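PDB 3L3S: enoyl-CoA hydratase/isomerase family protein from Ruegeria pomeroyi, which probably acts as a hydro-lyase of the crotonase superfamily in fatty acid metabolism, working on acyl-CoA thioesters as its relatives do. Local coordinates for residues Gly16-Thr21 / His52-His57; Ala37-Leu42 / Cys93-Leu98; Arg61-Gly66 / Ala109-Ile114; Cys103-Ile108 / Pro212-Leu217; Leu128-Pro133 / Thr196-Leu201. All blocks are in the same frame, centred on the assembly; numbering follows the deposited sequence.

Interaction 1 pairs two neighbouring parallel strands of the main sheet. Interaction 2 sets helix 32-45, which links those two strands, against helix 84-101, about 14 Å away between centres. Strand 107-111 follows next in the sheet: its entry belongs to interaction 4 and its exit to interaction 3, their centres about 24 Å apart. Interaction 5 adds strand 128-131 and helix 194-207, nested within the loop that interaction 4 closes. Along the chain the segments of 1 and 2 alternate, as do those of 2 and 3 and of 3 and 4, while interaction 1 closes before 3, 4 and 5 open. Interaction 2 borders the second subunit, and 4 and 5 the third, so elements around the sheet also face the trimer partners.

Interaction 1 of 5, residues Gly16-Thr21 / His52-His57; sequences GVLTLT and HVLVIH
Val17 to Thr21 and Val53 to His57 run side by side as parallel strands, the two strands of a right-handed beta-alpha-beta unit of the crotonase fold whose helix is 32-45. The backbone ladder is tight. Leu18 N to Val53 O and Leu20 N to Val55 O are nearly straight bonds, the latter 2.7 Å long, and Val55 N and His57 N answer to Leu18 O and Leu20 O. On the buried face, Leu18 and Leu54 run alongside each other in the same direction, with Leu18 CD2 3.8 Å from Leu54 CD1. Leu20 reaches the same Leu54 methyl with CD1, and helix 32-45 covers this face through Ala41 and Ala45. The face of Val17, Thr19 and Thr21 is more open: these three are partly exposed, while Val53 and Val55 beside them are buried under helix 194-207. There Thr19 OG1 stands beside the backbone N (chi1 -61°), which brings it alongside Val55 CB at 3.8 Å. Val17 meets Val53 through their CG2 methyls. At the entry to the ladder, Gly16 O takes His52 N at 2.8 Å, in the carbonyl plane on a lone pair, and Val53 N at 3.1 Å, tilted from that plane.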
# COMPACT_ATOMS: atom_id res chain seq x y z
N GLY B 16 -32.40 4.00 -7.11
CA GLY B 16 -31.13 3.65 -7.73
C GLY B 16 -30.23 2.69 -6.95
O GLY B 16 -29.26 2.16 -7.51
N VAL B 17 -30.55 2.47 -5.68
CA VAL B 17 -29.79 1.58 -4.82
C VAL B 17 -30.35 0.16 -4.85
O VAL B 17 -31.52 -0.04 -4.53
CB VAL B 17 -29.79 2.09 -3.35
CG1 VAL B 17 -28.82 1.30 -2.49
CG2 VAL B 17 -29.47 3.57 -3.30
N LEU B 18 -29.53 -0.80 -5.27
CA LEU B 18 -29.90 -2.22 -5.32
C LEU B 18 -29.23 -2.98 -4.17
O LEU B 18 -28.00 -3.18 -4.16
CB LEU B 18 -29.56 -2.85 -6.68
CG LEU B 18 -29.72 -4.37 -6.89
CD1 LEU B 18 -31.14 -4.88 -6.64
CD2 LEU B 18 -29.31 -4.71 -8.30
N THR B 19 -30.04 -3.41 -3.22
CA THR B 19 -29.56 -4.15 -2.06
C THR B 19 -29.73 -5.64 -2.28
O THR B 19 -30.82 -6.12 -2.59
CB THR B 19 -30.25 -3.68 -0.76
OG1 THR B 19 -29.95 -2.30 -0.55
CG2 THR B 19 -29.76 -4.46 0.46
N LEU B 20 -28.59 -6.33 -2.20
CA LEU B 20 -28.48 -7.77 -2.34
C LEU B 20 -28.38 -8.33 -0.93
O LEU B 20 -27.36 -8.17 -0.25
CB LEU B 20 -27.25 -8.13 -3.19
CG LEU B 20 -27.19 -7.59 -4.63
CD1 LEU B 20 -25.92 -8.06 -5.35
CD2 LEU B 20 -28.42 -8.02 -5.40
N THR B 21 -29.48 -8.91 -0.47
CA THR B 21 -29.55 -9.47 0.87
C THR B 21 -29.38 -11.00 0.81
O THR B 21 -30.31 -11.73 0.42
CB THR B 21 -30.84 -9.02 1.59
OG1 THR B 21 -30.86 -7.59 1.65
CG2 THR B 21 -30.90 -9.55 3.00
N HIS B 52 -28.05 2.05 -10.00
CA HIS B 52 -26.91 2.97 -9.97
C HIS B 52 -25.81 2.50 -9.02
O HIS B 52 -24.63 2.65 -9.32
CB HIS B 52 -27.37 4.38 -9.58
CG HIS B 52 -28.28 5.05 -10.57
ND1 HIS B 52 -28.69 6.35 -10.42
CD2 HIS B 52 -28.88 4.59 -11.70
CE1 HIS B 52 -29.51 6.67 -11.41
NE2 HIS B 52 -29.64 5.62 -12.20
N VAL B 53 -26.20 1.97 -7.86
CA VAL B 53 -25.26 1.47 -6.85
C VAL B 53 -25.69 0.13 -6.26
O VAL B 53 -26.88 -0.17 -6.15
CB VAL B 53 -25.04 2.50 -5.68
CG1 VAL B 53 -24.21 3.66 -6.13
CG2 VAL B 53 -26.34 3.04 -5.20
N LEU B 54 -24.70 -0.69 -5.90
CA LEU B 54 -24.93 -2.02 -5.32
C LEU B 54 -24.55 -2.08 -3.84
O LEU B 54 -23.51 -1.55 -3.44
CB LEU B 54 -24.11 -3.09 -6.04
CG LEU B 54 -24.36 -3.65 -7.44
CD1 LEU B 54 -25.64 -4.44 -7.43
CD2 LEU B 54 -24.36 -2.57 -8.51
N VAL B 55 -25.42 -2.70 -3.05
CA VAL B 55 -25.18 -2.92 -1.62
C VAL B 55 -25.31 -4.43 -1.39
O VAL B 55 -26.28 -5.04 -1.82
CB VAL B 55 -26.18 -2.16 -0.68
CG1 VAL B 55 -25.94 -2.56 0.79
CG2 VAL B 55 -26.00 -0.64 -0.82
N ILE B 56 -24.28 -5.03 -0.79
CA ILE B 56 -24.24 -6.46 -0.49
C ILE B 56 -24.32 -6.60 1.03
O ILE B 56 -23.40 -6.23 1.76
CB ILE B 56 -22.96 -7.13 -1.06
CG1 ILE B 56 -22.97 -7.03 -2.59
CG2 ILE B 56 -22.90 -8.61 -0.65
CD1 ILE B 56 -21.70 -7.48 -3.28
N HIS B 57 -25.44 -7.15 1.49
CA HIS B 57 -25.70 -7.33 2.91
C HIS B 57 -25.87 -8.80 3.28
O HIS B 57 -26.73 -9.50 2.74
CB HIS B 57 -26.97 -6.52 3.28
CG HIS B 57 -27.26 -6.41 4.75
ND1 HIS B 57 -28.49 -5.99 5.22
CD2 HIS B 57 -26.49 -6.60 5.85
CE1 HIS B 57 -28.46 -5.93 6.54
NE2 HIS B 57 -27.26 -6.30 6.95

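Interaction 2 of 5, residues Ala37-Leu42 / Cys93-Leu98; sequences ALHDAL and CSALML
Ala95 is the first residue of 93-98 to meet helix 37-42, and it does so at the imidazole of His39. Its CB stands 4.0 Å from His39 CE1, and its carbonyl O comes closer, 3.6 Å from the same carbon, approaching the ring obliquely. Leu96 follows and makes the largest single contribution, in two ways. Its CA sits over the centre of one face of the His39 ring, 4.0 Å from the centroid and 13° off the normal, a CH-pi contact that lays the imidazole flat against the helix backbone. Its side chain then reaches across to the other helix: with CG anti to the backbone N (chi1 160°), CD1 arrives 3.8 Å from His39 N and 4.0 Å from Leu38 CB. Leu42 CD2 closes in on the same methyl at 4.4 Å, so Leu38, His39 and Leu42 all meet Leu96 CD1. Beyond Leu96, Met97, present as selenomethionine, and Leu98 both pack on Tyr232 of the second subunit. Asp99, the residue after this segment, accepts a hydrogen bond from His39 NE2 at OD2, fixing the ring's rotation. The short helical segments run at 33° to each other with axes 9.9 Å apart, a helix-helix packing in the layer beside the main sheet of the crotonase fold.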
# COMPACT_ATOMS: atom_id res chain seq x y z
N ALA B 37 -26.33 -17.23 -8.29
CA ALA B 37 -27.39 -16.26 -7.98
C ALA B 37 -26.81 -14.86 -7.83
O ALA B 37 -27.39 -13.89 -8.32
CB ALA B 37 -28.13 -16.65 -6.72
N LEU B 38 -25.64 -14.77 -7.19
CA LEU B 38 -24.96 -13.49 -6.99
C LEU B 38 -24.41 -12.94 -8.28
O LEU B 38 -24.41 -11.73 -8.48
CB LEU B 38 -23.84 -13.61 -5.96
CG LEU B 38 -24.18 -13.48 -4.48
CD1 LEU B 38 -22.96 -13.91 -3.66
CD2 LEU B 38 -24.57 -12.04 -4.13
N HIS B 39 -23.99 -13.83 -9.18
CA HIS B 39 -23.44 -13.43 -10.47
C HIS B 39 -24.54 -13.00 -11.44
O HIS B 39 -24.36 -12.04 -12.18
CB HIS B 39 -22.57 -14.53 -11.06
CG HIS B 39 -21.43 -14.04 -11.90
ND1 HIS B 39 -20.43 -14.87 -12.34
CD2 HIS B 39 -21.16 -12.82 -12.43
CE1 HIS B 39 -19.60 -14.19 -13.11
NE2 HIS B 39 -20.02 -12.94 -13.18
N ASP B 40 -25.69 -13.68 -11.37
CA ASP B 40 -26.84 -13.38 -12.21
C ASP B 40 -27.40 -12.00 -11.85
O ASP B 40 -27.77 -11.23 -12.74
CB ASP B 40 -27.93 -14.44 -12.03
CG ASP B 40 -28.04 -15.38 -13.21
OD1 ASP B 40 -27.79 -16.59 -13.04
OD2 ASP B 40 -28.38 -14.89 -14.32
N ALA B 41 -27.38 -11.70 -10.56
CA ALA B 41 -27.87 -10.43 -10.02
C ALA B 41 -26.95 -9.26 -10.40
O ALA B 41 -27.40 -8.13 -10.56
CB ALA B 41 -28.00 -10.52 -8.50
N LEU B 42 -25.67 -9.58 -10.56
CA LEU B 42 -24.64 -8.61 -10.92
C LEU B 42 -24.63 -8.33 -12.43
O LEU B 42 -24.45 -7.18 -12.84
CB LEU B 42 -23.27 -9.09 -10.44
CG LEU B 42 -22.06 -8.19 -10.68
CD1 LEU B 42 -22.17 -6.91 -9.87
CD2 LEU B 42 -20.81 -8.96 -10.33
N CYS B 93 -16.37 -18.89 -8.69
CA CYS B 93 -16.23 -17.97 -7.56
C CYS B 93 -15.27 -16.85 -7.94
O CYS B 93 -15.55 -15.69 -7.66
CB CYS B 93 -15.71 -18.68 -6.31
SG CYS B 93 -15.49 -17.56 -4.92
N SER B 94 -14.19 -17.20 -8.64
CA SER B 94 -13.18 -16.24 -9.10
C SER B 94 -13.75 -15.33 -10.18
O SER B 94 -13.46 -14.13 -10.19
CB SER B 94 -11.95 -16.96 -9.65
OG SER B 94 -11.20 -17.56 -8.60
N ALA B 95 -14.63 -15.88 -11.02
CA ALA B 95 -15.27 -15.11 -12.09
C ALA B 95 -16.23 -14.06 -11.53
O ALA B 95 -16.36 -12.97 -12.10
CB ALA B 95 -16.00 -16.04 -13.06
N LEU B 96 -16.86 -14.38 -10.40
CA LEU B 96 -17.79 -13.47 -9.71
C LEU B 96 -17.01 -12.34 -9.06
O LEU B 96 -17.28 -11.16 -9.31
CB LEU B 96 -18.60 -14.23 -8.65
CG LEU B 96 -19.29 -13.47 -7.50
CD1 LEU B 96 -20.51 -12.71 -7.99
CD2 LEU B 96 -19.67 -14.45 -6.41
N MSE B 97 -15.98 -12.72 -8.30
CA MSE B 97 -15.14 -11.79 -7.57
C MSE B 97 -14.39 -10.81 -8.46
O MSE B 97 -14.18 -9.66 -8.07
CB MSE B 97 -14.17 -12.54 -6.66
CG MSE B 97 -14.85 -13.46 -5.67
SE MSE B 97 -15.96 -12.53 -4.42
CE MSE B 97 -16.73 -14.06 -3.48
N LEU B 98 -14.06 -11.26 -9.67
CA LEU B 98 -13.36 -10.45 -10.67
C LEU B 98 -14.33 -9.38 -11.17
O LEU B 98 -14.07 -8.18 -11.02
CB LEU B 98 -12.90 -11.32 -11.85
CG LEU B 98 -11.43 -11.36 -12.27
CD1 LEU B 98 -11.27 -12.26 -13.50
CD2 LEU B 98 -10.88 -9.96 -12.55

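Interaction 3 of 5, residues Arg61-Gly66 / Ala109-Ile114; sequences RIFCAG and ALVEGI
A short parallel strand pairing joins Ile62 to Ile114 in the small three-stranded sheet of the crotonase fold, just where both chains leave the main sheet, and an aromatic ring fills the corner. Ile114 N donates to Arg61 O at 3.1 Å, and Phe63 N donates to Ile114 O at 2.8 Å, from above the carbonyl plane; Cys64 N adds a weak bond to that same oxygen. Next to this pairing, Ile62 and Ile114 lie alongside each other, CG1 of the former 3.8 Å from CG2 of the latter. Gly113, with no side chain, brings its CA to 3.2 Å from Arg61 O, a CA-H...O contact. Phe63 turns back toward strand 107-111, its CG anti to the backbone N (chi1 173°). Val111 CG2 then sits over the centre of one ring face, 3.8 Å from the centroid, in a CH-pi contact. Leu110 O approaches the ring obliquely, 3.3 Å from Phe63 CE1, and Leu122 and Met123 of helix 118-124 also pack on Phe63. The chain beyond Gly66 probably leads into the oxyanion hole, as in other crotonases. Backbone bonds therefore set the spacing at the corner, while the buried ring holds the bend by dispersion and weak C-H contacts.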
# COMPACT_ATOMS: atom_id res chain seq x y z
N ARG B 61 -25.25 -12.25 12.85
CA ARG B 61 -24.05 -12.80 13.50
C ARG B 61 -22.89 -13.11 12.53
O ARG B 61 -21.72 -12.95 12.88
CB ARG B 61 -24.46 -14.07 14.28
CG ARG B 61 -23.32 -14.96 14.75
CD ARG B 61 -23.80 -16.21 15.46
NE ARG B 61 -24.97 -16.84 14.84
CZ ARG B 61 -25.07 -18.14 14.59
NH1 ARG B 61 -24.07 -18.97 14.88
NH2 ARG B 61 -26.21 -18.63 14.13
N ILE B 62 -23.24 -13.61 11.35
CA ILE B 62 -22.25 -13.95 10.33
C ILE B 62 -22.55 -13.18 9.04
O ILE B 62 -23.69 -13.19 8.57
CB ILE B 62 -22.23 -15.50 10.01
CG1 ILE B 62 -22.00 -16.33 11.29
CG2 ILE B 62 -21.10 -15.83 9.02
CD1 ILE B 62 -22.03 -17.84 11.13
N PHE B 63 -21.54 -12.49 8.50
CA PHE B 63 -21.71 -11.78 7.24
C PHE B 63 -21.79 -12.83 6.14
O PHE B 63 -22.72 -12.83 5.35
CB PHE B 63 -20.55 -10.80 6.96
CG PHE B 63 -20.60 -10.16 5.59
CD1 PHE B 63 -21.62 -9.24 5.26
CD2 PHE B 63 -19.64 -10.49 4.61
CE1 PHE B 63 -21.68 -8.65 3.97
CE2 PHE B 63 -19.69 -9.91 3.32
CZ PHE B 63 -20.71 -8.99 3.00
N CYS B 64 -20.79 -13.72 6.13
CA CYS B 64 -20.67 -14.81 5.18
C CYS B 64 -19.52 -15.70 5.63
O CYS B 64 -18.40 -15.23 5.87
CB CYS B 64 -20.43 -14.28 3.76
SG CYS B 64 -20.23 -15.53 2.51
N ALA B 65 -19.80 -17.00 5.76
CA ALA B 65 -18.83 -17.99 6.20
C ALA B 65 -17.91 -18.46 5.08
O ALA B 65 -16.84 -19.02 5.33
CB ALA B 65 -19.53 -19.18 6.86
N GLY B 66 -18.30 -18.14 3.85
CA GLY B 66 -17.53 -18.56 2.69
C GLY B 66 -18.26 -19.71 2.05
O GLY B 66 -19.47 -19.82 2.20
N ALA B 109 -20.31 -3.10 0.87
CA ALA B 109 -20.59 -4.22 1.76
C ALA B 109 -20.97 -3.73 3.17
O ALA B 109 -20.30 -2.86 3.73
CB ALA B 109 -19.39 -5.13 1.82
N LEU B 110 -22.09 -4.24 3.68
CA LEU B 110 -22.59 -3.92 5.03
C LEU B 110 -22.32 -5.16 5.90
O LEU B 110 -22.97 -6.20 5.74
CB LEU B 110 -24.09 -3.59 4.96
CG LEU B 110 -24.88 -2.84 6.04
CD1 LEU B 110 -26.22 -2.44 5.45
CD2 LEU B 110 -25.10 -3.65 7.31
N VAL B 111 -21.36 -5.02 6.82
CA VAL B 111 -20.93 -6.11 7.71
C VAL B 111 -21.30 -5.88 9.19
O VAL B 111 -20.84 -4.92 9.80
CB VAL B 111 -19.39 -6.33 7.56
CG1 VAL B 111 -18.86 -7.42 8.47
CG2 VAL B 111 -19.06 -6.68 6.12
N GLU B 112 -22.09 -6.81 9.74
CA GLU B 112 -22.55 -6.78 11.14
C GLU B 112 -21.90 -7.87 12.01
O GLU B 112 -21.95 -7.80 13.24
CB GLU B 112 -24.07 -6.95 11.23
CG GLU B 112 -24.90 -5.84 10.60
CD GLU B 112 -26.36 -6.22 10.39
OE1 GLU B 112 -26.63 -7.38 10.02
OE2 GLU B 112 -27.23 -5.35 10.56
N GLY B 113 -21.35 -8.89 11.35
CA GLY B 113 -20.72 -9.99 12.06
C GLY B 113 -19.41 -10.50 11.48
O GLY B 113 -18.61 -9.72 10.95
N ILE B 114 -19.19 -11.81 11.57
CA ILE B 114 -17.96 -12.40 11.07
C ILE B 114 -17.92 -12.66 9.56
O ILE B 114 -18.86 -13.19 8.96
CB ILE B 114 -17.51 -13.65 11.92
CG1 ILE B 114 -16.14 -14.18 11.45
CG2 ILE B 114 -18.58 -14.72 11.93
CD1 ILE B 114 -15.54 -15.31 12.30

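Interaction 4 of 5, residues Cys103-Ile108 / Pro212-Leu217; sequences CPKPTI and PLRRGL
Lys105 NZ is gripped by two carbonyl oxygens beyond the contact, Ala45 O and Val51 O, and the chain that carries it lies across Arg214. Extended beyond CG, Lys105 brings CE over one face of the Arg214 guanidinium, 3.7 Å above its plane and offset toward the rim. Nearer the backbone, Lys105 CG meets Arg214 NE at 3.8 Å. Arg214 is itself extended from CG to NE, and its far end is held by Gln210 OE1, which accepts a hydrogen bond from NH2. The two positive ends come fairly close, Lys105 NZ lying 4.1 Å from Arg214 NH1. Nearer the helix backbone, the carbonyl of Pro104 faces Arg214 and Leu217: Arg214 CA makes a CA-H...O contact to Pro104 O at 3.6 Å, and Leu217 CD1 lies only 3.2 Å from the same oxygen. Pro106 completes the apolar side, its CG 3.9 Å from Leu213 CD2 and 4.0 Å from Leu217 CD1. Leu213 and Leu217 also pack on Leu169 of the third subunit, placing this junction of helix 210-223 with the entry to strand 107-111 beside a trimer interface. The two carbonyl oxygens on Lys105 NZ and the Gln210 OE1 that holds Arg214 probably offset the nearness of the two charges, so that their aliphatic and flat parts can pack together, while Pro106 packs against Leu213 and Leu217.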
# COMPACT_ATOMS: atom_id res chain seq x y z
N CYS B 103 -16.41 -3.97 -11.44
CA CYS B 103 -17.74 -3.43 -11.73
C CYS B 103 -17.71 -1.90 -11.73
O CYS B 103 -17.34 -1.29 -10.73
CB CYS B 103 -18.75 -3.94 -10.69
SG CYS B 103 -20.45 -3.34 -10.88
N PRO B 104 -18.08 -1.26 -12.87
CA PRO B 104 -18.11 0.21 -13.03
C PRO B 104 -18.98 0.94 -12.01
O PRO B 104 -18.69 2.07 -11.65
CB PRO B 104 -18.66 0.38 -14.44
CG PRO B 104 -18.20 -0.83 -15.13
CD PRO B 104 -18.49 -1.90 -14.13
N LYS B 105 -20.05 0.27 -11.56
CA LYS B 105 -20.99 0.82 -10.57
C LYS B 105 -20.49 0.52 -9.15
O LYS B 105 -19.97 -0.57 -8.91
CB LYS B 105 -22.39 0.23 -10.79
CG LYS B 105 -22.99 0.69 -12.10
CD LYS B 105 -24.30 0.04 -12.44
CE LYS B 105 -24.58 0.26 -13.93
NZ LYS B 105 -25.94 -0.19 -14.31
N PRO B 106 -20.60 1.49 -8.22
CA PRO B 106 -20.15 1.31 -6.83
C PRO B 106 -20.77 0.14 -6.08
O PRO B 106 -21.98 -0.09 -6.17
CB PRO B 106 -20.52 2.62 -6.16
CG PRO B 106 -20.44 3.60 -7.25
CD PRO B 106 -21.10 2.87 -8.40
N THR B 107 -19.92 -0.65 -5.43
CA THR B 107 -20.34 -1.81 -4.65
C THR B 107 -19.97 -1.58 -3.18
O THR B 107 -18.83 -1.22 -2.86
CB THR B 107 -19.72 -3.10 -5.19
OG1 THR B 107 -18.29 -3.02 -5.12
CG2 THR B 107 -20.13 -3.33 -6.67
N ILE B 108 -20.95 -1.70 -2.30
CA ILE B 108 -20.76 -1.48 -0.86
C ILE B 108 -21.19 -2.69 -0.03
O ILE B 108 -22.30 -3.19 -0.18
CB ILE B 108 -21.58 -0.24 -0.35
CG1 ILE B 108 -21.20 1.02 -1.14
CG2 ILE B 108 -21.33 0.00 1.15
CD1 ILE B 108 -22.25 2.10 -1.13
N PRO B 212 -19.89 10.26 -15.42
CA PRO B 212 -18.51 10.50 -14.99
C PRO B 212 -18.10 9.62 -13.80
O PRO B 212 -16.91 9.37 -13.59
CB PRO B 212 -18.54 11.96 -14.54
CG PRO B 212 -19.53 12.56 -15.39
CD PRO B 212 -20.64 11.53 -15.34
N LEU B 213 -19.11 9.16 -13.04
CA LEU B 213 -18.92 8.31 -11.86
C LEU B 213 -18.42 6.93 -12.28
O LEU B 213 -17.46 6.42 -11.72
CB LEU B 213 -20.25 8.14 -11.11
CG LEU B 213 -20.44 7.84 -9.62
CD1 LEU B 213 -21.82 7.24 -9.44
CD2 LEU B 213 -19.41 6.89 -9.04
N ARG B 214 -19.12 6.32 -13.24
CA ARG B 214 -18.78 4.98 -13.74
C ARG B 214 -17.49 4.96 -14.52
O ARG B 214 -16.65 4.09 -14.30
CB ARG B 214 -19.92 4.41 -14.57
CG ARG B 214 -21.11 4.10 -13.71
CD ARG B 214 -22.37 3.95 -14.50
NE ARG B 214 -23.51 4.18 -13.62
CZ ARG B 214 -24.78 4.07 -13.99
NH1 ARG B 214 -25.09 3.73 -15.23
NH2 ARG B 214 -25.73 4.32 -13.10
N ARG B 215 -17.31 5.99 -15.35
CA ARG B 215 -16.10 6.14 -16.16
C ARG B 215 -14.93 6.43 -15.20
O ARG B 215 -13.84 5.88 -15.37
CB ARG B 215 -16.29 7.30 -17.15
CG ARG B 215 -15.29 7.37 -18.28
CD ARG B 215 -15.62 6.45 -19.44
NE ARG B 215 -14.53 6.44 -20.41
CZ ARG B 215 -13.64 5.46 -20.54
NH1 ARG B 215 -13.71 4.39 -19.75
NH2 ARG B 215 -12.67 5.55 -21.43
N GLY B 216 -15.21 7.19 -14.15
CA GLY B 216 -14.20 7.54 -13.16
C GLY B 216 -13.74 6.39 -12.29
O GLY B 216 -12.55 6.27 -11.99
N LEU B 217 -14.68 5.52 -11.91
CA LEU B 217 -14.39 4.35 -11.09
C LEU B 217 -13.62 3.32 -11.91
O LEU B 217 -12.66 2.73 -11.43
CB LEU B 217 -15.67 3.70 -10.57
CG LEU B 217 -15.78 3.28 -9.09
CD1 LEU B 217 -17.01 2.44 -8.94
CD2 LEU B 217 -14.57 2.52 -8.54

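Interaction 5 of 5, residues Leu128-Pro133 / Thr196-Leu201; sequences LAYASP and THVADL
Tyr130 and Leu201 have the most surface buried here, and they meet from opposite directions. The tyrosine projects from strand 128-131 toward helix 194-207, its CG beside the backbone N (chi1 -62°), and Leu201 reaches from the helix onto the phenol end. Leu201 CD1 is 3.5 Å from Tyr130 OH and 3.8 Å from Tyr130 CZ, approaching the ring obliquely. Both methyls of the leucine touch the phenol end, and CD2 also reaches Leu128 CD1, two residues back along the strand, at 3.7 Å. Val198 and His197 add smaller, similar shares. Val198 sits at the base of the tyrosine, its CG2 4.0 Å from Tyr130 CB. One turn before Leu201, His197 approaches the tyrosine ring obliquely, with Tyr130 CE1 at the edge of the imidazole, near its plane, 3.6 Å from His197 NE2. The ring centroids are 5.0 Å apart and the planes at 57°. Although the tyrosine is buried, its hydroxyl is satisfied across the subunit boundary by a hydrogen bond to Glu166 OE2 of the third subunit, which also holds the phenol end in place. With strand and helix segments running at 155°, nearly antiparallel, the arrangement is helix-on-sheet packing of the crotonase fold, at a subunit interface of the trimer.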
# COMPACT_ATOMS: atom_id res chain seq x y z
N LEU B 128 -16.39 -0.33 -1.27
CA LEU B 128 -16.48 0.14 0.11
C LEU B 128 -17.00 -0.94 1.09
O LEU B 128 -17.64 -1.91 0.68
CB LEU B 128 -17.35 1.40 0.18
CG LEU B 128 -16.99 2.60 -0.71
CD1 LEU B 128 -18.01 3.71 -0.57
CD2 LEU B 128 -15.58 3.10 -0.40
N ALA B 129 -16.66 -0.79 2.37
CA ALA B 129 -17.07 -1.73 3.41
C ALA B 129 -17.24 -1.00 4.74
O ALA B 129 -16.35 -0.28 5.18
CB ALA B 129 -16.06 -2.86 3.55
N TYR B 130 -18.42 -1.15 5.33
CA TYR B 130 -18.75 -0.51 6.60
C TYR B 130 -19.16 -1.56 7.62
O TYR B 130 -20.02 -2.41 7.36
CB TYR B 130 -19.86 0.54 6.42
CG TYR B 130 -19.45 1.67 5.49
CD1 TYR B 130 -18.78 2.81 5.99
CD2 TYR B 130 -19.62 1.55 4.09
CE1 TYR B 130 -18.27 3.80 5.11
CE2 TYR B 130 -19.12 2.54 3.21
CZ TYR B 130 -18.44 3.65 3.72
OH TYR B 130 -17.88 4.56 2.85
N ALA B 131 -18.52 -1.50 8.78
CA ALA B 131 -18.78 -2.46 9.84
C ALA B 131 -19.24 -1.89 11.17
O ALA B 131 -19.13 -0.69 11.42
CB ALA B 131 -17.56 -3.34 10.03
N SER B 132 -19.80 -2.78 11.98
CA SER B 132 -20.26 -2.47 13.34
C SER B 132 -19.08 -2.90 14.21
O SER B 132 -18.18 -3.58 13.71
CB SER B 132 -21.51 -3.32 13.68
OG SER B 132 -21.19 -4.65 14.08
N PRO B 133 -19.03 -2.48 15.51
CA PRO B 133 -17.89 -2.89 16.35
C PRO B 133 -17.72 -4.38 16.60
O PRO B 133 -16.59 -4.85 16.75
CB PRO B 133 -18.13 -2.12 17.64
CG PRO B 133 -18.68 -0.86 17.14
CD PRO B 133 -19.72 -1.35 16.15
N THR B 196 -28.55 3.09 8.22
CA THR B 196 -28.81 4.43 7.68
C THR B 196 -27.59 5.01 6.98
O THR B 196 -27.72 5.57 5.90
CB THR B 196 -29.26 5.45 8.76
OG1 THR B 196 -28.33 5.44 9.85
CG2 THR B 196 -30.66 5.15 9.25
N HIS B 197 -26.42 4.83 7.59
CA HIS B 197 -25.15 5.32 7.05
C HIS B 197 -24.90 4.83 5.62
O HIS B 197 -24.58 5.62 4.74
CB HIS B 197 -23.98 4.90 7.94
CG HIS B 197 -22.66 5.47 7.53
ND1 HIS B 197 -22.21 6.70 7.97
CD2 HIS B 197 -21.69 4.99 6.72
CE1 HIS B 197 -21.02 6.94 7.45
NE2 HIS B 197 -20.68 5.92 6.68
N VAL B 198 -25.05 3.52 5.42
CA VAL B 198 -24.87 2.86 4.13
C VAL B 198 -25.95 3.31 3.14
O VAL B 198 -25.64 3.66 2.01
CB VAL B 198 -24.87 1.31 4.29
CG1 VAL B 198 -24.86 0.60 2.93
CG2 VAL B 198 -23.65 0.89 5.09
N ALA B 199 -27.20 3.36 3.60
CA ALA B 199 -28.33 3.77 2.76
C ALA B 199 -28.23 5.22 2.26
O ALA B 199 -28.54 5.50 1.10
CB ALA B 199 -29.64 3.55 3.50
N ASP B 200 -27.73 6.12 3.12
CA ASP B 200 -27.56 7.54 2.79
C ASP B 200 -26.36 7.75 1.87
O ASP B 200 -26.42 8.55 0.94
CB ASP B 200 -27.37 8.39 4.06
CG ASP B 200 -28.61 8.43 4.95
OD1 ASP B 200 -29.74 8.29 4.44
OD2 ASP B 200 -28.44 8.59 6.18
N LEU B 201 -25.28 7.01 2.15
CA LEU B 201 -24.04 7.07 1.39
C LEU B 201 -24.26 6.51 -0.03
O LEU B 201 -23.80 7.10 -1.01
CB LEU B 201 -22.95 6.29 2.14
CG LEU B 201 -21.48 6.47 1.80
CD1 LEU B 201 -20.67 6.62 3.08
CD2 LEU B 201 -20.99 5.29 1.00